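Projannalysin (PDB 4JIX) is a soluble zymogen of a minimal zinc metallopeptidase, the precursor of jannalysin, and once activated probably cleaves peptide bonds. Local coordinates at residues I68-L73 / R92-K97; L73-F76 / N82-I85. The protein carries 1 engineered substitution. All coordinates share one frame; numbering follows the deposited sequence.

How the interactions relate
Both interactions start from helix 62-78, which carries the HExxH zinc-binding motif, and each brings a different loop against it; their centres lie about 9 Å apart. Interaction 1 (68-73 with 92-97) is the more interior, closer to the centre of the chain, and where it touches it is apolar: a buried leucine packs against two aromatic rings of the loop that leads into helix 97-111. Interaction 2 (73-76 with 82-85) lies further out, with an exposed asparagine at its edge, and its chemistry is that of a metal site. The two meet at the zinc ion, to which interaction 1 brings H71 and interaction 2 brings H75 and H83.

Interaction 1: I68-L73 / R92-K97; sequences IILHEL and RNYFSK. With ZN (zinc ion), chain C.
With CG of L70 swung opposite the backbone N (chi1 -180°), both methyl groups reach the loop 92-97, and a chi1 of -64° at Y94 sets its CG beside its own backbone N, from where the ring turns one face to CD1. CD1 of L70 stands 3.7 Å from the centroid of the Y94 ring, only 7° off the ring normal, a CH-pi contact over the centre of the face. The other branch, CD2, settles at the root of the ring, 3.7 Å from Y94 CG, and also meets the edge of F95 at CE2, 3.8 Å away. Leucine suits the place because its fork serves two aromatic rings at once. The helix is the HExxH helix of this minigluzincin: H71, next to L70 in sequence, takes no part in this packing and binds the zinc ion through NE2 at 2.1 Å. A tyrosine fits opposite L70 because its ring offers a flat apolar face while its OH is hydrogen-bonded to S22 OG. Were the ring cut back to an alanine, a gap would probably open over L70 CD1 and S22 would lose its hydroxyl mate. Within the loop, R92 NH1 donates to F95 O at 2.9 Å, and the F95 side chain packs on C100 and I103 of helix 97-111.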
loop_
_atom_site.group_PDB
_atom_site.type_symbol
_atom_site.label_atom_id
_atom_site.label_comp_id
_atom_site.label_asym_id
_atom_site.label_seq_id
_atom_site.Cartn_x
_atom_site.Cartn_y
_atom_site.Cartn_z
ATOM N N ILE A 68 8.819 -5.441 -0.936
ATOM C CA ILE A 68 8.270 -5.519 0.423
ATOM C C ILE A 68 9.250 -6.298 1.325
ATOM O O ILE A 68 9.575 -5.831 2.414
ATOM C CB ILE A 68 6.854 -6.181 0.377
ATOM C CG1 ILE A 68 5.786 -5.215 -0.208
ATOM C CG2 ILE A 68 6.416 -6.713 1.745
ATOM C CD1 ILE A 68 4.464 -5.981 -0.710
ATOM N N ILE A 69 9.693 -7.483 0.868
ATOM C CA ILE A 69 10.622 -8.341 1.611
ATOM C C ILE A 69 11.969 -7.626 1.746
ATOM O O ILE A 69 12.561 -7.669 2.826
ATOM C CB ILE A 69 10.759 -9.743 0.952
ATOM C CG1 ILE A 69 9.419 -10.519 1.013
ATOM C CG2 ILE A 69 11.890 -10.567 1.612
ATOM C CD1 ILE A 69 9.296 -11.677 -0.035
ATOM N N LEU A 70 12.459 -6.986 0.652
ATOM C CA LEU A 70 13.705 -6.212 0.651
ATOM C C LEU A 70 13.657 -5.135 1.735
ATOM O O LEU A 70 14.635 -4.969 2.458
ATOM C CB LEU A 70 13.957 -5.558 -0.721
ATOM C CG LEU A 70 15.237 -4.710 -0.884
ATOM C CD1 LEU A 70 16.533 -5.564 -0.793
ATOM C CD2 LEU A 70 15.211 -3.924 -2.200
ATOM N N HIS A 71 12.528 -4.423 1.857
ATOM C CA HIS A 71 12.375 -3.392 2.893
ATOM C C HIS A 71 12.629 -3.986 4.295
ATOM O O HIS A 71 13.434 -3.449 5.049
ATOM C CB HIS A 71 10.968 -2.741 2.847
ATOM C CG HIS A 71 10.807 -1.623 3.845
ATOM N ND1 HIS A 71 10.969 -0.300 3.478
ATOM C CD2 HIS A 71 10.551 -1.682 5.173
ATOM C CE1 HIS A 71 10.766 0.410 4.582
ATOM N NE2 HIS A 71 10.548 -0.383 5.640
ATOM N N GLU A 72 11.939 -5.079 4.636
ATOM C CA GLU A 72 12.086 -5.688 5.971
ATOM C C GLU A 72 13.493 -6.202 6.245
ATOM O O GLU A 72 13.971 -6.132 7.381
ATOM C CB GLU A 72 11.124 -6.875 6.140
ATOM C CG GLU A 72 9.686 -6.588 5.753
ATOM C CD GLU A 72 9.034 -5.469 6.526
ATOM O OE1 GLU A 72 9.527 -5.118 7.620
ATOM O OE2 GLU A 72 8.050 -4.905 6.004
ATOM N N LEU A 73 14.113 -6.801 5.219
ATOM C CA LEU A 73 15.405 -7.429 5.390
ATOM C C LEU A 73 16.538 -6.407 5.412
ATOM O O LEU A 73 17.547 -6.684 6.053
ATOM C CB LEU A 73 15.624 -8.564 4.372
ATOM C CG LEU A 73 14.681 -9.791 4.562
ATOM C CD1 LEU A 73 15.008 -10.902 3.587
ATOM C CD2 LEU A 73 14.731 -10.350 6.016
ATOM N N ARG A 92 19.511 1.885 -2.173
ATOM C CA ARG A 92 20.014 2.488 -3.413
ATOM C C ARG A 92 20.828 1.527 -4.283
ATOM O O ARG A 92 21.010 1.814 -5.470
ATOM C CB ARG A 92 20.825 3.772 -3.143
ATOM C CG ARG A 92 19.948 4.981 -2.788
ATOM C CD ARG A 92 18.840 5.282 -3.799
ATOM N NE ARG A 92 17.839 6.157 -3.199
ATOM C CZ ARG A 92 16.632 5.776 -2.797
ATOM N NH1 ARG A 92 16.216 4.535 -3.003
ATOM N NH2 ARG A 92 15.811 6.648 -2.232
ATOM N N ASN A 93 21.278 0.383 -3.726
ATOM C CA ASN A 93 21.987 -0.648 -4.488
ATOM C C ASN A 93 20.980 -1.446 -5.329
ATOM O O ASN A 93 21.380 -2.222 -6.188
ATOM C CB ASN A 93 22.769 -1.587 -3.549
ATOM C CG ASN A 93 23.952 -0.951 -2.859
ATOM O OD1 ASN A 93 24.670 -0.116 -3.421
ATOM N ND2 ASN A 93 24.213 -1.370 -1.637
ATOM N N TYR A 94 19.678 -1.251 -5.066
ATOM C CA TYR A 94 18.596 -1.954 -5.743
ATOM C C TYR A 94 17.747 -1.024 -6.586
ATOM O O TYR A 94 17.426 -1.377 -7.715
ATOM C CB TYR A 94 17.694 -2.666 -4.710
ATOM C CG TYR A 94 18.427 -3.750 -3.955
ATOM C CD1 TYR A 94 18.438 -5.064 -4.417
ATOM C CD2 TYR A 94 19.178 -3.450 -2.821
ATOM C CE1 TYR A 94 19.152 -6.060 -3.750
ATOM C CE2 TYR A 94 19.917 -4.431 -2.161
ATOM C CZ TYR A 94 19.893 -5.737 -2.623
ATOM O OH TYR A 94 20.603 -6.706 -1.957
ATOM N N PHE A 95 17.328 0.125 -6.016
ATOM C CA PHE A 95 16.429 1.059 -6.684
ATOM C C PHE A 95 16.728 2.512 -6.375
ATOM O O PHE A 95 17.000 2.864 -5.227
ATOM C CB PHE A 95 14.965 0.786 -6.254
ATOM C CG PHE A 95 14.473 -0.628 -6.444
ATOM C CD1 PHE A 95 14.171 -1.113 -7.717
ATOM C CD2 PHE A 95 14.303 -1.473 -5.352
ATOM C CE1 PHE A 95 13.746 -2.434 -7.895
ATOM C CE2 PHE A 95 13.877 -2.795 -5.529
ATOM C CZ PHE A 95 13.605 -3.268 -6.800
ATOM N N SER A 96 16.583 3.370 -7.396
ATOM C CA SER A 96 16.668 4.823 -7.254
ATOM C C SER A 96 15.422 5.304 -6.506
ATOM O O SER A 96 14.464 4.527 -6.349
ATOM C CB SER A 96 16.746 5.483 -8.631
ATOM O OG SER A 96 15.493 5.334 -9.281
ATOM N N LYS A 97 15.422 6.566 -6.046
ATOM C CA LYS A 97 14.274 7.144 -5.340
ATOM C C LYS A 97 13.018 7.094 -6.240
ATOM O O LYS A 97 11.961 6.699 -5.765
ATOM C CB LYS A 97 14.579 8.586 -4.865
ATOM C CG LYS A 97 13.376 9.373 -4.298
ATOM C CD LYS A 97 12.753 8.749 -3.028
ATOM C CE LYS A 97 11.691 9.632 -2.415
ATOM N NZ LYS A 97 11.080 9.006 -1.207
HETATM ZN ZN ZN C . 10.502 0.200 7.639
HETATM O O HOH W 1 8.507 1.031 7.333
#

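Interaction 2: L73-F76 / N82-I85. With ZN (zinc ion), chain C.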
loop_
_atom_site.group_PDB
_atom_site.type_symbol
_atom_site.label_atom_id
_atom_site.label_comp_id
_atom_site.label_asym_id
_atom_site.label_seq_id
_atom_site.Cartn_x
_atom_site.Cartn_y
_atom_site.Cartn_z
ATOM N N LEU A 73 14.113 -6.801 5.219
ATOM C CA LEU A 73 15.405 -7.429 5.390
ATOM C C LEU A 73 16.538 -6.407 5.412
ATOM O O LEU A 73 17.547 -6.684 6.053
ATOM C CB LEU A 73 15.624 -8.564 4.372
ATOM C CG LEU A 73 14.681 -9.791 4.562
ATOM C CD1 LEU A 73 15.008 -10.902 3.587
ATOM C CD2 LEU A 73 14.731 -10.350 6.016
ATOM N N ILE A 74 16.349 -5.207 4.824
ATOM C CA ILE A 74 17.343 -4.130 4.950
ATOM C C ILE A 74 17.406 -3.734 6.443
ATOM O O ILE A 74 18.505 -3.662 6.991
ATOM C CB ILE A 74 17.077 -2.913 4.013
ATOM C CG1 ILE A 74 17.380 -3.297 2.542
ATOM C CG2 ILE A 74 17.935 -1.678 4.437
ATOM C CD1 ILE A 74 16.829 -2.296 1.532
ATOM N N HIS A 75 16.232 -3.580 7.110
ATOM C CA HIS A 75 16.165 -3.283 8.547
ATOM C C HIS A 75 16.968 -4.326 9.338
ATOM O O HIS A 75 17.747 -3.967 10.214
ATOM C CB HIS A 75 14.707 -3.284 9.059
ATOM C CG HIS A 75 13.917 -2.068 8.707
ATOM N ND1 HIS A 75 14.296 -0.811 9.139
ATOM C CD2 HIS A 75 12.765 -1.964 8.010
ATOM C CE1 HIS A 75 13.368 0.017 8.693
ATOM N NE2 HIS A 75 12.428 -0.630 8.007
ATOM N N PHE A 76 16.764 -5.614 9.024
ATOM C CA PHE A 76 17.456 -6.693 9.708
ATOM C C PHE A 76 18.964 -6.594 9.466
ATOM O O PHE A 76 19.735 -6.723 10.421
ATOM C CB PHE A 76 16.911 -8.069 9.277
ATOM C CG PHE A 76 17.542 -9.252 9.987
ATOM C CD1 PHE A 76 17.890 -10.403 9.282
ATOM C CD2 PHE A 76 17.745 -9.234 11.370
ATOM C CE1 PHE A 76 18.442 -11.507 9.942
ATOM C CE2 PHE A 76 18.292 -10.340 12.028
ATOM C CZ PHE A 76 18.649 -11.464 11.308
ATOM N N ASN A 82 14.728 2.065 11.898
ATOM C CA ASN A 82 14.589 3.366 11.248
ATOM C C ASN A 82 14.975 3.334 9.760
ATOM O O ASN A 82 15.519 2.343 9.268
ATOM C CB ASN A 82 15.420 4.419 11.991
ATOM C CG ASN A 82 15.004 4.602 13.435
ATOM O OD1 ASN A 82 13.842 4.430 13.794
ATOM N ND2 ASN A 82 15.944 4.966 14.298
ATOM N N HIS A 83 14.630 4.414 9.052
ATOM C CA HIS A 83 14.914 4.585 7.629
ATOM C C HIS A 83 15.922 5.731 7.469
ATOM O O HIS A 83 15.664 6.708 6.765
ATOM C CB HIS A 83 13.622 4.830 6.824
ATOM C CG HIS A 83 12.521 3.864 7.132
ATOM N ND1 HIS A 83 11.381 4.264 7.792
ATOM C CD2 HIS A 83 12.420 2.548 6.844
ATOM C CE1 HIS A 83 10.633 3.180 7.916
ATOM N NE2 HIS A 83 11.224 2.120 7.360
ATOM N N GLY A 84 17.050 5.619 8.154
ATOM C CA GLY A 84 18.094 6.638 8.071
ATOM C C GLY A 84 18.897 6.556 6.782
ATOM O O GLY A 84 18.511 5.856 5.839
ATOM N N ILE A 85 20.042 7.245 6.746
ATOM C CA ILE A 85 20.944 7.219 5.592
ATOM C C ILE A 85 21.482 5.785 5.384
ATOM O O ILE A 85 21.632 5.374 4.237
ATOM C CB ILE A 85 22.081 8.288 5.701
ATOM C CG1 ILE A 85 22.837 8.454 4.357
ATOM C CG2 ILE A 85 23.039 8.032 6.883
ATOM C CD1 ILE A 85 23.405 9.847 4.091
HETATM ZN ZN ZN C . 10.502 0.200 7.639
HETATM O O HOH W 1 8.507 1.031 7.333
#
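The imidazole rings of H75 and H83 meet obliquely, their planes at 58° and their centroids 4.8 Å apart; NE2 of H83 lies in the plane of the H75 ring, at its edge, as does the carbonyl carbon of N82. This is the zinc site of an HExxH metallopeptidase: H75 is the second histidine of the motif on helix 62-78, and H83, from the loop before helix 85-91, joins it and H71 on the metal. Both NE2 atoms, of H75 and of H83, point at the zinc ion, each 2.1 Å from it, and their mutual distance of 3.1 Å reflects the shared metal, with no hydrogen bond between them. Histidine suits both positions because NE2 can hold the metal and leave ND1 for a hydrogen bond. ND1 of H75 is hydrogen-bonded to the backbone O of S80, a second-shell bond that, with the metal, should set the turn of the ring about its CB-CG bond. At H83, ND1 is hydrogen-bonded to a glycerol that probably came from the crystallisation liquor. A chi1 of -48° places CG of H83 beside its own backbone N, bringing the ring across to the metal although its CB does not point at the helix. F87 of helix 85-91 meets both rings, edge-to-face with H83, and Q109 of the second subunit packs on H83. The backbone of N82 also borders the site, its O lying near the plane of the H75 ring, 3.2 Å from H75 CE1. Water 1 is a further zinc ligand, its O 2.2 Å from the metal.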